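Local coordinates for protein beta-phosphoglucomutase (Bacteroides vulgatus, PDB 3DV9) that probably interconverts beta-glucose 1-phosphate and glucose 6-phosphate as a magnesium-dependent phosphoglucomutase of the haloacid dehalogenase (HAD) superfamily, at residues K6-N11 / A223-H228; N11-H14 / S20-L23; E123-M128 / T239-L244. One frame throughout, in Å; residues are numbered along the deposited sequence.

Contact 1. Residues K6-N11 / A223-H228; sequences KEAINN and ANLLFH
A8 meets the chain at N224 and L225 with a single methyl group, and the two neighbours take it in different ways. N224 offers backbone: its carbonyl O lies 3.2 Å from A8 CB, a close contact of methyl and carbonyl with no hydrogen bond in it. L225 offers a branch of its side chain. Its CA-CB bond runs across the line to the helix, but CG is anti to the carbonyl carbon (chi1 -74°), and this swings the fork round until CD2 stands 3.5 Å from A8 CB. The alanine methyl, which points toward residues 223-228, is therefore met by a carbonyl oxygen and by one arm of a leucine. With so small a side chain on the helix, the backbones come near, the CA atoms of A8 and N224 being 5.7 Å apart.

The amide of N224 takes no part in the apolar touch and works through water. One water molecule donates to A8 O at 2.8 Å and accepts from N224 ND2 at 3.0 Å, so it joins the helix backbone to the asparagine without any direct polar bond between the segments. The other end of that amide, OD1, accepts from the backbone N of T205, which fixes how the group is turned.

The contact lays helix 2-16 against the start of strand 225-227, an outermost strand of the parallel sheet. L225 and F227 pair with A207 of strand 204-208, and N224, just before the strand, with T205, while helices 215-219 and 230-244 receive L226 and F227 respectively.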
# COMPACT_ATOMS: atom_id res chain seq x y z
N LYS A 6 -6.04 4.22 21.63
CA LYS A 6 -5.78 5.53 22.25
C LYS A 6 -4.27 5.77 22.40
O LYS A 6 -3.80 6.88 22.15
CB LYS A 6 -6.46 5.58 23.62
CG LYS A 6 -8.00 5.73 23.57
CD LYS A 6 -8.41 7.00 22.81
CE LYS A 6 -9.87 7.34 23.03
NZ LYS A 6 -10.27 8.45 22.13
N GLU A 7 -3.53 4.77 22.89
CA GLU A 7 -2.06 4.90 23.05
C GLU A 7 -1.42 5.26 21.69
O GLU A 7 -0.70 6.25 21.58
CB GLU A 7 -1.44 3.62 23.61
CG GLU A 7 0.07 3.65 23.68
CD GLU A 7 0.74 2.28 23.82
OE1 GLU A 7 0.23 1.23 23.29
OE2 GLU A 7 1.80 2.26 24.50
N ALA A 8 -1.76 4.49 20.65
CA ALA A 8 -1.22 4.75 19.32
C ALA A 8 -1.62 6.15 18.87
O ALA A 8 -0.78 6.90 18.40
CB ALA A 8 -1.73 3.70 18.32
N ILE A 9 -2.90 6.49 19.01
CA ILE A 9 -3.39 7.79 18.59
C ILE A 9 -2.65 8.91 19.31
O ILE A 9 -2.16 9.84 18.67
CB ILE A 9 -4.92 7.90 18.72
CG1 ILE A 9 -5.59 6.93 17.72
CG2 ILE A 9 -5.43 9.33 18.45
CD1 ILE A 9 -7.00 6.59 18.13
N ASN A 10 -2.58 8.81 20.64
CA ASN A 10 -1.98 9.88 21.42
C ASN A 10 -0.50 10.05 21.17
O ASN A 10 0.01 11.18 21.16
CB ASN A 10 -2.32 9.75 22.89
CG ASN A 10 -3.76 10.11 23.16
OD1 ASN A 10 -4.28 11.12 22.62
ND2 ASN A 10 -4.44 9.29 23.97
N ASN A 11 0.21 8.94 20.98
CA ASN A 11 1.63 9.00 20.57
C ASN A 11 1.85 9.74 19.23
O ASN A 11 2.75 10.60 19.11
CB ASN A 11 2.25 7.59 20.53
CG ASN A 11 2.53 7.04 21.95
OD1 ASN A 11 2.67 7.81 22.91
ND2 ASN A 11 2.64 5.71 22.08
N ALA A 223 4.87 1.61 11.94
CA ALA A 223 3.39 1.50 11.84
C ALA A 223 2.81 1.90 13.18
O ALA A 223 3.31 1.48 14.27
CB ALA A 223 2.96 0.06 11.55
N ASN A 224 1.75 2.68 13.13
CA ASN A 224 1.12 3.14 14.38
C ASN A 224 0.26 2.08 15.03
O ASN A 224 0.12 2.04 16.26
CB ASN A 224 0.35 4.43 14.18
CG ASN A 224 1.23 5.54 13.66
OD1 ASN A 224 1.36 5.74 12.46
ND2 ASN A 224 1.91 6.25 14.58
N LEU A 225 -0.32 1.22 14.21
CA LEU A 225 -1.06 0.05 14.66
C LEU A 225 -0.82 -1.08 13.66
O LEU A 225 -0.48 -0.85 12.47
CB LEU A 225 -2.56 0.36 14.73
CG LEU A 225 -3.17 1.21 15.84
CD1 LEU A 225 -4.67 1.39 15.57
CD2 LEU A 225 -2.92 0.57 17.21
N LEU A 226 -1.00 -2.32 14.12
CA LEU A 226 -0.87 -3.47 13.24
C LEU A 226 -2.07 -4.39 13.45
O LEU A 226 -2.42 -4.72 14.61
CB LEU A 226 0.43 -4.27 13.52
CG LEU A 226 0.68 -5.41 12.50
CD1 LEU A 226 2.17 -5.53 12.23
CD2 LEU A 226 0.10 -6.67 13.08
N PHE A 227 -2.68 -4.80 12.35
CA PHE A 227 -3.69 -5.91 12.39
C PHE A 227 -3.19 -7.12 11.64
O PHE A 227 -2.38 -7.03 10.73
CB PHE A 227 -5.02 -5.44 11.81
CG PHE A 227 -5.63 -4.30 12.58
CD1 PHE A 227 -6.41 -4.54 13.70
CD2 PHE A 227 -5.38 -2.98 12.21
CE1 PHE A 227 -6.94 -3.52 14.46
CE2 PHE A 227 -5.91 -1.93 12.94
CZ PHE A 227 -6.69 -2.19 14.10
N HIS A 228 -3.72 -8.28 12.02
CA HIS A 228 -3.17 -9.54 11.52
C HIS A 228 -3.74 -9.97 10.16
O HIS A 228 -3.26 -10.92 9.56
CB HIS A 228 -3.37 -10.60 12.61
CG HIS A 228 -2.60 -10.27 13.86
ND1 HIS A 228 -1.23 -10.18 13.89
CD2 HIS A 228 -3.03 -9.90 15.09
CE1 HIS A 228 -0.83 -9.84 15.11
NE2 HIS A 228 -1.91 -9.67 15.86
O HOH W 1 1.69 5.83 17.50

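Contact 2. Residues N11-H14 / S20-L23; sequences NYLH and SIDL
L13 reaches over the backbone of S20 with both of its methyl groups. CD2 lies 3.4 Å from S20 C, while CD1 sits 3.8 Å from S20 CA, so the forked end of the leucine rests on main chain and not on the serine side chain, whose CA-CB bond points away from the helix. L13 carries its CG anti to the carbonyl carbon (chi1 -63°), with the chain extended beyond it, and this brings the fork up to the loop. From S20 the same CD2 continues to the next residue, where it stands 4.0 Å from I21 CG1.

I21 joins the two helix residues. CG1 and CD1 bear on the CD2-CE2 side of the Y12 ring, and CG1 faces L13 as well: I21 CD1 is 3.7 Å from Y12 CD2 and 3.8 Å from Y12 CE2. The methyl approaches the ring obliquely, and the two side chains cross at about a right angle.

The chain doubles back after helix 2-16, and S20 and I21 pass beside Y12 and L13 before it enters strand 25-29. In HAD proteins the first strand of the Rossmann-like core ends in the DxD motif; here D29 and D31 bind the magnesium ion.

The phenol of Y12 is anchored beyond the contact. Its OH is hydrogen-bonded to G202 O, so the ring against which I21 packs is pinned at its far end. On the loop side S20 O accepts from N183 ND2, and D22 pairs through its backbone with N183 too. Helix 230-244 adds another apolar surface, L244 touching I21.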
# COMPACT_ATOMS: atom_id res chain seq x y z
N ASN A 11 0.21 8.94 20.98
CA ASN A 11 1.63 9.00 20.57
C ASN A 11 1.85 9.74 19.23
O ASN A 11 2.75 10.60 19.11
CB ASN A 11 2.25 7.59 20.53
CG ASN A 11 2.53 7.04 21.95
OD1 ASN A 11 2.67 7.81 22.91
ND2 ASN A 11 2.64 5.71 22.08
N TYR A 12 1.05 9.37 18.22
CA TYR A 12 1.02 10.06 16.95
C TYR A 12 0.74 11.56 17.10
O TYR A 12 1.48 12.38 16.57
CB TYR A 12 0.01 9.42 15.98
CG TYR A 12 -0.21 10.22 14.73
CD1 TYR A 12 0.65 10.07 13.64
CD2 TYR A 12 -1.29 11.08 14.62
CE1 TYR A 12 0.46 10.79 12.49
CE2 TYR A 12 -1.50 11.83 13.46
CZ TYR A 12 -0.61 11.68 12.41
OH TYR A 12 -0.77 12.38 11.25
N LEU A 13 -0.32 11.92 17.83
CA LEU A 13 -0.66 13.33 18.02
C LEU A 13 0.49 14.09 18.68
O LEU A 13 0.86 15.19 18.22
CB LEU A 13 -1.91 13.47 18.87
CG LEU A 13 -3.17 12.88 18.25
CD1 LEU A 13 -4.33 13.10 19.25
CD2 LEU A 13 -3.51 13.45 16.86
N HIS A 14 1.06 13.51 19.74
CA HIS A 14 2.18 14.12 20.45
C HIS A 14 3.39 14.35 19.53
O HIS A 14 3.95 15.44 19.52
CB HIS A 14 2.58 13.29 21.67
CG HIS A 14 3.68 13.91 22.49
ND1 HIS A 14 3.51 15.09 23.19
CD2 HIS A 14 4.96 13.53 22.70
CE1 HIS A 14 4.64 15.40 23.80
NE2 HIS A 14 5.54 14.47 23.52
N SER A 20 -5.80 16.52 17.45
CA SER A 20 -6.64 15.37 17.20
C SER A 20 -6.45 14.88 15.77
O SER A 20 -5.87 15.58 14.93
CB SER A 20 -8.12 15.74 17.36
OG SER A 20 -8.47 16.63 16.32
N ILE A 21 -6.96 13.69 15.50
CA ILE A 21 -7.17 13.24 14.13
C ILE A 21 -8.64 13.54 13.84
O ILE A 21 -9.52 13.09 14.55
CB ILE A 21 -6.84 11.72 13.93
CG1 ILE A 21 -5.30 11.51 13.87
CG2 ILE A 21 -7.52 11.14 12.64
CD1 ILE A 21 -4.83 10.09 14.08
N ASP A 22 -8.87 14.30 12.78
CA ASP A 22 -10.22 14.67 12.35
C ASP A 22 -10.51 13.89 11.05
O ASP A 22 -10.26 14.36 9.95
CB ASP A 22 -10.28 16.19 12.18
CG ASP A 22 -11.63 16.69 11.69
OD1 ASP A 22 -12.63 15.96 11.81
OD2 ASP A 22 -11.68 17.84 11.19
N LEU A 23 -10.97 12.67 11.23
CA LEU A 23 -10.95 11.71 10.15
C LEU A 23 -11.88 12.08 8.99
O LEU A 23 -13.09 12.25 9.18
CB LEU A 23 -11.29 10.32 10.68
CG LEU A 23 -11.15 9.20 9.65
CD1 LEU A 23 -9.74 9.08 9.13
CD2 LEU A 23 -11.53 7.84 10.25

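Contact 3. Residues E123-M128 / T239-L244; sequences EGLTPM and TLQSAL
E123 and Q241 cross at a slant, their flat ends nearly perpendicular: the carboxylate and amide planes are 81° apart. Q241 NE2 donates to E123 OE1 at 3.3 Å, a long and bent bond (144° at the hydrogen) that reaches the oxygen from above the carboxylate plane. It is tentative, since E123 has a second conformer. In the same modelled conformer the amide also packs on the aliphatic part of the glutamate, E123 CG being 3.5 Å from Q241 OE1. L125 CD1 comes from the opposite direction to within 3.9 Å of Q241 NE2.

Q241 gets there by an extended chain, CG anti to the backbone N (chi1 -167°), reaching out from helix 230-244. Shortening Q241 to an alanine is likely to remove the amide donor that E123 OE1 meets in this conformer and to open a gap beside L125 CD1.

Helix 113-122 finishes just before, and G124, at positive phi, closes it with a Schellman motif. The chain then enters strand 126-130 of the parallel sheet, a helix-to-strand connection of the Rossmann-like HAD core. Farther out, W237 NE1 makes a weak hydrogen bond to Q241 OE1, while its side chain also touches L125. I120 and L23 pack on L125 as well.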
# COMPACT_ATOMS: atom_id res chain seq x y z
N GLU A 123 -20.07 6.17 6.32
CA GLU A 123 -19.78 7.14 7.36
C GLU A 123 -19.47 8.51 6.79
O GLU A 123 -19.22 9.46 7.54
CB GLU A 123 -18.59 6.66 8.21
CG GLU A 123 -18.94 5.54 9.16
CD GLU A 123 -19.90 5.98 10.26
OE1 GLU A 123 -19.76 7.10 10.79
OE2 GLU A 123 -20.81 5.19 10.60
N GLY A 124 -19.49 8.64 5.46
CA GLY A 124 -19.22 9.92 4.83
C GLY A 124 -17.76 10.20 4.61
O GLY A 124 -17.39 11.32 4.26
N LEU A 125 -16.93 9.18 4.86
CA LEU A 125 -15.48 9.27 4.62
C LEU A 125 -15.11 9.00 3.15
O LEU A 125 -15.85 8.33 2.42
CB LEU A 125 -14.72 8.31 5.54
CG LEU A 125 -14.96 8.47 7.06
CD1 LEU A 125 -14.38 7.32 7.87
CD2 LEU A 125 -14.39 9.78 7.54
N THR A 126 -13.95 9.51 2.74
CA THR A 126 -13.48 9.37 1.37
C THR A 126 -12.43 8.28 1.23
O THR A 126 -11.30 8.47 1.68
CB THR A 126 -12.89 10.69 0.89
OG1 THR A 126 -13.90 11.70 0.98
CG2 THR A 126 -12.32 10.55 -0.55
N PRO A 127 -12.79 7.13 0.62
CA PRO A 127 -11.77 6.13 0.42
C PRO A 127 -10.91 6.55 -0.80
O PRO A 127 -11.44 7.13 -1.75
CB PRO A 127 -12.58 4.86 0.11
CG PRO A 127 -14.03 5.19 0.39
CD PRO A 127 -14.12 6.66 0.16
N MSE A 128 -9.61 6.27 -0.74
CA MSE A 128 -8.73 6.53 -1.88
C MSE A 128 -7.86 5.30 -2.07
O MSE A 128 -7.61 4.56 -1.10
CB MSE A 128 -7.84 7.77 -1.66
CG MSE A 128 -8.63 9.05 -1.29
SE MSE A 128 -7.45 10.61 -1.23
CE MSE A 128 -6.89 10.60 -3.10
N THR A 239 -14.60 0.32 16.42
CA THR A 239 -13.84 0.69 17.65
C THR A 239 -12.75 1.68 17.30
O THR A 239 -12.47 2.62 18.06
CB THR A 239 -13.25 -0.57 18.30
OG1 THR A 239 -14.33 -1.43 18.64
CG2 THR A 239 -12.41 -0.24 19.59
N LEU A 240 -12.11 1.48 16.15
CA LEU A 240 -11.02 2.37 15.78
C LEU A 240 -11.57 3.75 15.44
O LEU A 240 -11.05 4.77 15.92
CB LEU A 240 -10.26 1.75 14.59
CG LEU A 240 -9.16 2.65 14.04
CD1 LEU A 240 -8.08 2.94 15.08
CD2 LEU A 240 -8.57 2.01 12.78
N GLN A 241 -12.60 3.80 14.58
CA GLN A 241 -13.20 5.10 14.22
C GLN A 241 -13.67 5.86 15.48
O GLN A 241 -13.46 7.09 15.60
CB GLN A 241 -14.35 4.94 13.22
CG GLN A 241 -14.77 6.27 12.58
CD GLN A 241 -16.05 6.14 11.77
OE1 GLN A 241 -16.63 5.06 11.69
NE2 GLN A 241 -16.51 7.26 11.18
N SER A 242 -14.28 5.14 16.42
CA SER A 242 -14.68 5.71 17.71
C SER A 242 -13.49 6.30 18.50
O SER A 242 -13.59 7.41 19.04
CB SER A 242 -15.44 4.68 18.56
OG SER A 242 -15.89 5.26 19.78
N ALA A 243 -12.38 5.55 18.55
CA ALA A 243 -11.15 5.96 19.26
C ALA A 243 -10.58 7.23 18.67
O ALA A 243 -10.00 8.05 19.36
CB ALA A 243 -10.08 4.84 19.19
N LEU A 244 -10.75 7.37 17.36
CA LEU A 244 -10.22 8.50 16.58
C LEU A 244 -11.05 9.77 16.73
O LEU A 244 -10.55 10.88 16.45
CB LEU A 244 -10.17 8.08 15.10
CG LEU A 244 -9.00 7.16 14.71
CD1 LEU A 244 -9.27 6.45 13.35
CD2 LEU A 244 -7.66 7.94 14.70

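How the contacts relate
The three contacts lie on the same side of the chain's centre and are joined by two helices. Contacts 1 and 2 both use helix 2-16 and have N11 in common, the helix meeting an outermost strand in one and its own following loop in the other. Contact 3 ties the C-terminal helix 230-244 to the chain entering strand 126-130. That helix also joins the contacts: A243 O accepts a probable hydrogen bond from K6, and L244 packs on both I9 and I21. Contact 2 is buried and has no hydrogen bond across its segments, apolar groups resting on side chains and main chain; contact 1 is partly buried and adds a water bridge; contact 3 pairs buried L125 and Q241 with a long polar bond to one conformer of exposed E123.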